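Local coordinates for effector EagT6 (Pseudomonas aeruginosa, PDB 1TU1), which acts as a homodimer essential for loading the toxin Tse6 onto VgrG1a and so for its delivery to target cells, at residues A54-V57 / A58-L61; Q60-N63 / A64-L68; A123-P126 / H127-A131; W132-A135 / M136-V140. All coordinates share one frame; numbering follows the deposited sequence.

Helix 53-67 carries interactions 1 and 2, which share Gln-60 and Leu-61; helix 125-137 carries interactions 3 and 4. The two helices cover opposite faces of the six-stranded antiparallel sheet, and interactions 1 and 3 have centres about 26 Å apart. Interaction 2 is a surface contact, made by amide and charged side chains near a helix end. The other three are partly buried, each around a ring that also packs on the sheet or the segments beside it: Tyr-56 in 54-61, His-128 in 123-131, Trp-132 in 132-140. Interaction 4 differs in its bonds to the second subunit, and interaction 3 touches that chain only through Ala-131.

Interaction 1: residues A54-V57 / A58-L61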
# COMPACT_ATOMS: atom_id res chain seq x y z
N ALA A 54 13.96 -17.68 -11.71
CA ALA A 54 13.98 -17.57 -13.17
C ALA A 54 12.68 -18.02 -13.78
O ALA A 54 12.21 -17.37 -14.72
CB ALA A 54 15.14 -18.36 -13.77
N ASP A 55 12.11 -19.10 -13.26
CA ASP A 55 10.82 -19.59 -13.73
C ASP A 55 9.68 -18.63 -13.36
O ASP A 55 8.75 -18.43 -14.14
CB ASP A 55 10.47 -20.95 -13.12
CG ASP A 55 11.38 -22.08 -13.61
OD1 ASP A 55 12.28 -21.85 -14.46
OD2 ASP A 55 11.25 -23.23 -13.12
N TYR A 56 9.75 -18.06 -12.16
CA TYR A 56 8.76 -17.06 -11.73
C TYR A 56 8.75 -15.88 -12.71
O TYR A 56 7.69 -15.48 -13.18
CB TYR A 56 9.01 -16.57 -10.27
CG TYR A 56 8.25 -15.29 -9.99
CD1 TYR A 56 6.93 -15.32 -9.56
CD2 TYR A 56 8.84 -14.06 -10.22
CE1 TYR A 56 6.21 -14.13 -9.36
CE2 TYR A 56 8.15 -12.87 -10.03
CZ TYR A 56 6.84 -12.91 -9.60
OH TYR A 56 6.16 -11.74 -9.42
N VAL A 57 9.93 -15.35 -13.03
CA VAL A 57 10.04 -14.22 -13.94
C VAL A 57 9.55 -14.60 -15.35
O VAL A 57 8.86 -13.80 -16.01
CB VAL A 57 11.47 -13.64 -13.97
CG1 VAL A 57 11.59 -12.53 -15.00
CG2 VAL A 57 11.87 -13.08 -12.60
N ALA A 58 9.86 -15.83 -15.78
CA ALA A 58 9.42 -16.28 -17.10
C ALA A 58 7.90 -16.29 -17.14
O ALA A 58 7.32 -15.92 -18.17
CB ALA A 58 9.98 -17.68 -17.43
N ARG A 59 7.26 -16.69 -16.05
CA ARG A 59 5.80 -16.75 -15.96
C ARG A 59 5.20 -15.33 -16.05
O ARG A 59 4.18 -15.14 -16.71
CB ARG A 59 5.33 -17.47 -14.69
CG ARG A 59 3.79 -17.50 -14.50
CD ARG A 59 3.28 -18.35 -13.36
NE ARG A 59 3.89 -18.02 -12.07
CZ ARG A 59 3.42 -17.12 -11.19
NH1 ARG A 59 2.30 -16.43 -11.40
NH2 ARG A 59 4.08 -16.92 -10.06
N GLN A 60 5.83 -14.36 -15.40
CA GLN A 60 5.37 -12.97 -15.47
C GLN A 60 5.38 -12.49 -16.91
O GLN A 60 4.44 -11.86 -17.37
CB GLN A 60 6.25 -12.06 -14.61
CG GLN A 60 6.23 -12.44 -13.14
CD GLN A 60 4.84 -12.63 -12.62
OE1 GLN A 60 3.99 -11.73 -12.77
NE2 GLN A 60 4.57 -13.77 -12.00
N LEU A 61 6.46 -12.79 -17.63
CA LEU A 61 6.60 -12.37 -19.02
C LEU A 61 5.54 -13.01 -19.90
O LEU A 61 4.98 -12.33 -20.76
CB LEU A 61 7.98 -12.70 -19.55
CG LEU A 61 8.96 -11.54 -19.60
CD1 LEU A 61 10.39 -12.08 -19.68
CD2 LEU A 61 8.61 -10.63 -20.79
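The Arg-59 N to Asp-55 O bond, 3.0 Å long, belongs to a regular series along helix 53-67 in which each amide from Ala-58 to Leu-61 reaches back four residues. On the sheet-facing side Tyr-56 and Gln-60 add a side-chain contact to this turn. With chi1 at 164° the Tyr-56 ring swings to the carbonyl side and forward along the helix to Gln-60. Gln-60 bends at chi2 (-49°) and folds its terminal amide over the phenol. Its CG makes a CH-pi contact over one ring face, 4.0 Å from the centroid, and the amide plane is 22° from the ring plane. The fit is tight, for NE2 of Gln-60 comes to 3.1 Å from CE1 of Tyr-56. Arg-59 brings NH2 obliquely to 3.3 Å from CD1 of Tyr-56, its guanidinium steeply inclined to the ring. Phe-106 and Ile-115 of the sheet pack against the tyrosine. Gln-60 thus lies on the ring through its CG methylene, with its amide nearly parallel, while the polar ends look outside the helix: the phenol OH is bonded to Asp-45 and NH2 of Arg-59 to Ser-47.

Interaction 2: residues Q60-N63 / A64-L68; sequences QLEN and AEKQL
Asn-63 and Gln-67, one turn apart at the C-terminal end of helix 53-67, set their side chains alongside each other and point the same way, yet their amide planes are turned 68° apart. With chi1 at -73°, CG of Gln-67 lies beside its own backbone N, and the extended chain beyond it carries NE2 to Asn-63 O, to which it donates at 3.2 Å. That bond is nearly straight at the hydrogen (168°), although the donor stands above the carbonyl plane and so misses the lone pairs. Gln-67 N reaches the same oxygen only weakly, and the side-chain bond therefore supplements a backbone bond that weakens as the helix ends. In the conformer given, Lys-66 runs across Glu-62, CE lying 3.5 Å from Glu-62 CG, and its NZ forms a salt bridge with OE1 of Glu-65 at 3.0 Å, on the anti side of the carboxylate; a second conformer makes both tentative. Glu-65 lays its CG 3.3 Å from Leu-61 O. On the inner side of the helix Leu-61 and Ala-64 touch Phe-71, and Leu-61 also rests on Leu-89 of strand 84-95. On the outer side, NE2 of Gln-67 also passes 3.4 Å from CB of Asn-63.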
# COMPACT_ATOMS: atom_id res chain seq x y z
N GLN A 60 5.83 -14.36 -15.40
CA GLN A 60 5.37 -12.97 -15.47
C GLN A 60 5.38 -12.49 -16.91
O GLN A 60 4.44 -11.86 -17.37
CB GLN A 60 6.25 -12.06 -14.61
CG GLN A 60 6.23 -12.44 -13.14
CD GLN A 60 4.84 -12.63 -12.62
OE1 GLN A 60 3.99 -11.73 -12.77
NE2 GLN A 60 4.57 -13.77 -12.00
N LEU A 61 6.46 -12.79 -17.63
CA LEU A 61 6.60 -12.37 -19.02
C LEU A 61 5.54 -13.01 -19.90
O LEU A 61 4.98 -12.33 -20.76
CB LEU A 61 7.98 -12.70 -19.55
CG LEU A 61 8.96 -11.54 -19.60
CD1 LEU A 61 10.39 -12.08 -19.68
CD2 LEU A 61 8.61 -10.63 -20.79
N GLU A 62 5.28 -14.29 -19.67
CA GLU A 62 4.24 -15.05 -20.37
C GLU A 62 2.86 -14.49 -20.04
O GLU A 62 2.00 -14.40 -20.92
CB GLU A 62 4.28 -16.52 -19.96
CG GLU A 62 3.42 -17.46 -20.79
CD GLU A 62 3.62 -18.93 -20.43
OE1 GLU A 62 3.37 -19.33 -19.26
OE2 GLU A 62 4.04 -19.71 -21.33
N ASN A 63 2.63 -14.14 -18.79
CA ASN A 63 1.37 -13.49 -18.41
C ASN A 63 1.20 -12.16 -19.14
O ASN A 63 0.10 -11.84 -19.55
CB ASN A 63 1.29 -13.24 -16.91
CG ASN A 63 1.10 -14.50 -16.12
OD1 ASN A 63 0.72 -15.55 -16.67
ND2 ASN A 63 1.33 -14.40 -14.82
N ALA A 64 2.28 -11.41 -19.30
CA ALA A 64 2.21 -10.09 -19.92
C ALA A 64 1.94 -10.20 -21.43
O ALA A 64 1.16 -9.43 -21.99
CB ALA A 64 3.48 -9.33 -19.68
N GLU A 65 2.58 -11.18 -22.06
CA GLU A 65 2.41 -11.46 -23.48
C GLU A 65 0.97 -11.88 -23.75
O GLU A 65 0.39 -11.46 -24.76
CB GLU A 65 3.39 -12.55 -23.96
CG GLU A 65 4.85 -12.08 -24.07
CD GLU A 65 5.90 -13.21 -24.12
OE1 GLU A 65 5.54 -14.41 -24.07
OE2 GLU A 65 7.11 -12.89 -24.21
N LYS A 66 0.38 -12.67 -22.85
CA LYS A 66 -0.94 -13.26 -23.08
C LYS A 66 -2.10 -12.35 -22.65
O LYS A 66 -3.21 -12.47 -23.18
CB LYS A 66 -1.07 -14.63 -22.39
CG LYS A 66 0.01 -15.71 -22.69
CD LYS A 66 0.85 -15.53 -23.97
CE LYS A 66 2.27 -16.06 -23.76
NZ LYS A 66 3.14 -15.96 -24.97
N GLN A 67 -1.87 -11.45 -21.70
CA GLN A 67 -2.96 -10.70 -21.07
C GLN A 67 -2.97 -9.21 -21.37
O GLN A 67 -3.99 -8.57 -21.15
CB GLN A 67 -2.96 -10.91 -19.54
CG GLN A 67 -3.44 -12.30 -19.12
CD GLN A 67 -3.23 -12.59 -17.63
OE1 GLN A 67 -4.19 -12.87 -16.90
NE2 GLN A 67 -1.98 -12.56 -17.19
N LEU A 68 -1.86 -8.65 -21.85
CA LEU A 68 -1.77 -7.21 -22.10
C LEU A 68 -1.78 -6.91 -23.60
O LEU A 68 -0.79 -7.15 -24.29
CB LEU A 68 -0.51 -6.61 -21.46
CG LEU A 68 -0.30 -6.80 -19.95
CD1 LEU A 68 1.02 -6.22 -19.54
CD2 LEU A 68 -1.42 -6.16 -19.15

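Interaction 3: residues A123-P126 / H127-A131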
# COMPACT_ATOMS: atom_id res chain seq x y z
N ALA A 123 6.79 8.94 -24.69
CA ALA A 123 7.28 10.32 -24.79
C ALA A 123 7.88 10.86 -23.49
O ALA A 123 8.81 11.66 -23.52
CB ALA A 123 6.16 11.26 -25.29
N ASP A 124 7.33 10.43 -22.36
CA ASP A 124 7.77 10.97 -21.06
C ASP A 124 8.86 10.14 -20.37
O ASP A 124 9.41 10.59 -19.37
CB ASP A 124 6.57 11.14 -20.12
CG ASP A 124 5.62 12.24 -20.57
OD1 ASP A 124 6.00 13.03 -21.48
OD2 ASP A 124 4.48 12.38 -20.09
N LEU A 125 9.15 8.95 -20.86
CA LEU A 125 10.14 8.11 -20.19
C LEU A 125 11.48 8.83 -19.98
O LEU A 125 12.01 8.83 -18.86
CB LEU A 125 10.33 6.76 -20.89
CG LEU A 125 11.42 5.88 -20.27
CD1 LEU A 125 11.13 5.59 -18.79
CD2 LEU A 125 11.59 4.59 -21.04
N PRO A 126 12.04 9.47 -21.01
CA PRO A 126 13.34 10.13 -20.85
C PRO A 126 13.36 11.21 -19.78
O PRO A 126 14.39 11.44 -19.17
CB PRO A 126 13.61 10.74 -22.24
CG PRO A 126 12.80 9.92 -23.15
CD PRO A 126 11.54 9.59 -22.39
N HIS A 127 12.23 11.87 -19.57
CA HIS A 127 12.17 12.91 -18.56
C HIS A 127 12.20 12.34 -17.13
O HIS A 127 12.85 12.88 -16.24
CB HIS A 127 10.91 13.76 -18.74
CG HIS A 127 10.74 14.76 -17.65
ND1 HIS A 127 10.14 14.45 -16.45
CD2 HIS A 127 11.15 16.05 -17.55
CE1 HIS A 127 10.16 15.51 -15.66
NE2 HIS A 127 10.77 16.49 -16.31
N HIS A 128 11.48 11.24 -16.92
CA HIS A 128 11.35 10.67 -15.58
C HIS A 128 12.50 9.72 -15.18
O HIS A 128 12.73 9.47 -13.99
CB HIS A 128 10.00 9.96 -15.47
CG HIS A 128 8.85 10.91 -15.40
ND1 HIS A 128 8.72 11.85 -14.41
CD2 HIS A 128 7.78 11.07 -16.22
CE1 HIS A 128 7.62 12.55 -14.61
NE2 HIS A 128 7.02 12.09 -15.69
N GLU A 129 13.22 9.23 -16.17
CA GLU A 129 14.23 8.18 -15.99
C GLU A 129 15.29 8.52 -14.95
O GLU A 129 15.59 7.69 -14.11
CB GLU A 129 14.87 7.83 -17.33
CG GLU A 129 15.66 6.54 -17.35
CD GLU A 129 15.96 6.07 -18.77
OE1 GLU A 129 15.14 6.36 -19.68
OE2 GLU A 129 17.01 5.42 -18.97
N PRO A 130 15.87 9.71 -14.98
CA PRO A 130 16.90 10.06 -13.99
C PRO A 130 16.46 9.89 -12.53
O PRO A 130 17.21 9.32 -11.72
CB PRO A 130 17.19 11.53 -14.31
CG PRO A 130 16.86 11.65 -15.75
CD PRO A 130 15.66 10.81 -15.94
N ALA A 131 15.28 10.41 -12.18
CA ALA A 131 14.79 10.33 -10.81
C ALA A 131 14.45 8.87 -10.45
O ALA A 131 14.76 8.44 -9.37
CB ALA A 131 13.57 11.21 -10.63
O HOH W 1 10.52 12.86 -22.04
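The imidazole of His-128 leans toward Asp-124, whose carbonyl O comes obliquely to 3.6 Å from CD2 of the ring. One face of that ring carries ND1 of the adjacent His-127, which stands 3.6 Å above the plane and is displaced toward the rim. CG of His-128 in turn lies in the plane of the His-127 ring, at its edge. The polar atoms of Asp-124 and His-128 both turn to one neighbour: OD2 of the aspartate accepts from Arg-36 N, and NE2 of the histidine bonds Arg-36 O. One loop is thereby held through its backbone at two points.

The segment leads into helix 125-137. His-128 N donates to Asp-124 O at 3.3 Å and Glu-129 N to Leu-125 O at 3.0 Å, and a water joins Ala-123 O to His-127 N, weakly at the second end. Pro-130 has no N-H to give, and its CD lies 3.5 Å from Pro-126 O where the helix kinks. Glu-129 reaches back over Leu-125, OE1 lying 3.8 Å from the leucine CG, while its OE2 makes a salt bridge with Arg-103. Leu-125 faces the sheet, packing on Leu-118 and Thr-120 of strand 113-120 and Met-101 of strand 98-107. Further along, Ala-131 meets Trp-19 of the second subunit.

Interaction 4: residues W132-A135 / M136-V140; sequences WKQA and MQTLV
Ala-135 O accepts two hydrogen bonds from Thr-138 near the C-terminal part of helix 125-137. The hydroxyl OG1 gives the shorter, 2.6 Å, with the donor tilted 19° from the carbonyl plane; the backbone N gives the other at 3.0 Å, from well above that plane. The oxygen is thus approached by two donors of one residue from different directions. Thr-138 can do this because OG1 sits between its backbone N and carbonyl carbon (chi1 66°), which folds the hydroxyl back onto the preceding turn. Glu-14 N of the second subunit donates to the same OG1, so this hydroxyl donates one hydrogen bond within the chain and accepts one across the dimer interface.

Upstream the carbonyls are met in helical fashion. Met-136 N bonds Trp-132 O at 3.0 Å, almost straight (170°), and Gln-137 N bonds Lys-133 O at 2.9 Å. Gln-134 O receives only weak bonds, from the amides of Gln-137 and Thr-138, as the turn tightens.

Beneath this polar edge Met-136 sets CG over one face of the Trp-132 indole, a CH-pi contact 4.1 Å from the five-membered ring centroid. Its SD is an oblique Met-aromatic neighbour at 5.3 Å from that centroid.

Trp-132 and Met-136 rest on strands 98-107 and 113-120, Leu-139 following on Ile-107 and Thr-116. Ala-135 packs on Trp-19 of the second subunit, and Val-140 pairs antiparallel with a strand of that chain, so beta structure runs on across the dimer interface.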
# COMPACT_ATOMS: atom_id res chain seq x y z
N TRP A 132 13.80 8.16 -11.35
CA TRP A 132 13.51 6.74 -11.16
C TRP A 132 14.81 5.95 -10.87
O TRP A 132 14.91 5.24 -9.86
CB TRP A 132 12.83 6.19 -12.39
CG TRP A 132 12.70 4.72 -12.36
CD1 TRP A 132 11.86 3.98 -11.58
CD2 TRP A 132 13.47 3.79 -13.13
NE1 TRP A 132 12.04 2.64 -11.84
CE2 TRP A 132 13.02 2.50 -12.79
CE3 TRP A 132 14.50 3.92 -14.08
CZ2 TRP A 132 13.56 1.33 -13.36
CZ3 TRP A 132 15.03 2.75 -14.66
CH2 TRP A 132 14.57 1.48 -14.28
N LYS A 133 15.79 6.12 -11.76
CA LYS A 133 17.08 5.41 -11.69
C LYS A 133 17.72 5.62 -10.34
O LYS A 133 18.09 4.66 -9.66
CB LYS A 133 18.04 5.86 -12.80
CG LYS A 133 19.36 5.06 -12.85
CD LYS A 133 20.24 5.50 -14.03
CE LYS A 133 21.73 5.52 -13.71
NZ LYS A 133 22.46 6.29 -14.75
N GLN A 134 17.82 6.89 -9.95
CA GLN A 134 18.46 7.26 -8.71
C GLN A 134 17.78 6.59 -7.51
O GLN A 134 18.44 6.08 -6.60
CB GLN A 134 18.45 8.79 -8.52
CG GLN A 134 18.94 9.28 -7.16
CD GLN A 134 20.41 8.91 -6.89
OE1 GLN A 134 21.19 8.71 -7.83
NE2 GLN A 134 20.78 8.82 -5.61
N ALA A 135 16.45 6.69 -7.47
CA ALA A 135 15.66 6.11 -6.39
C ALA A 135 15.97 4.61 -6.26
O ALA A 135 16.27 4.12 -5.17
CB ALA A 135 14.18 6.29 -6.67
N MET A 136 15.91 3.93 -7.40
CA MET A 136 16.16 2.49 -7.48
C MET A 136 17.58 2.11 -7.09
O MET A 136 17.82 1.02 -6.56
CB MET A 136 15.89 1.97 -8.89
CG MET A 136 14.43 1.72 -9.19
SD MET A 136 13.62 0.59 -8.00
CE MET A 136 14.63 -0.88 -8.14
N GLN A 137 18.52 3.04 -7.31
CA GLN A 137 19.93 2.81 -6.99
C GLN A 137 20.17 2.92 -5.50
O GLN A 137 21.18 2.43 -4.99
CB GLN A 137 20.83 3.77 -7.78
CG GLN A 137 20.96 3.33 -9.23
CD GLN A 137 21.95 4.13 -10.04
OE1 GLN A 137 22.17 5.33 -9.80
NE2 GLN A 137 22.56 3.48 -11.02
N THR A 138 19.23 3.53 -4.79
CA THR A 138 19.29 3.57 -3.34
C THR A 138 18.47 2.48 -2.65
O THR A 138 18.52 2.40 -1.44
CB THR A 138 18.78 4.93 -2.79
OG1 THR A 138 17.37 5.07 -3.07
CG2 THR A 138 19.47 6.09 -3.49
N LEU A 139 17.69 1.70 -3.38
CA LEU A 139 16.87 0.66 -2.74
C LEU A 139 17.74 -0.43 -2.09
O LEU A 139 18.46 -1.14 -2.79
CB LEU A 139 15.91 0.02 -3.73
CG LEU A 139 14.79 -0.85 -3.15
CD1 LEU A 139 13.65 -0.83 -4.12
CD2 LEU A 139 15.25 -2.30 -2.94
N VAL A 140 17.65 -0.55 -0.77
CA VAL A 140 18.30 -1.64 -0.05
C VAL A 140 17.28 -2.62 0.51
O VAL A 140 16.52 -2.29 1.42
CB VAL A 140 19.21 -1.10 1.07
CG1 VAL A 140 19.96 -2.23 1.77
CG2 VAL A 140 20.16 -0.06 0.50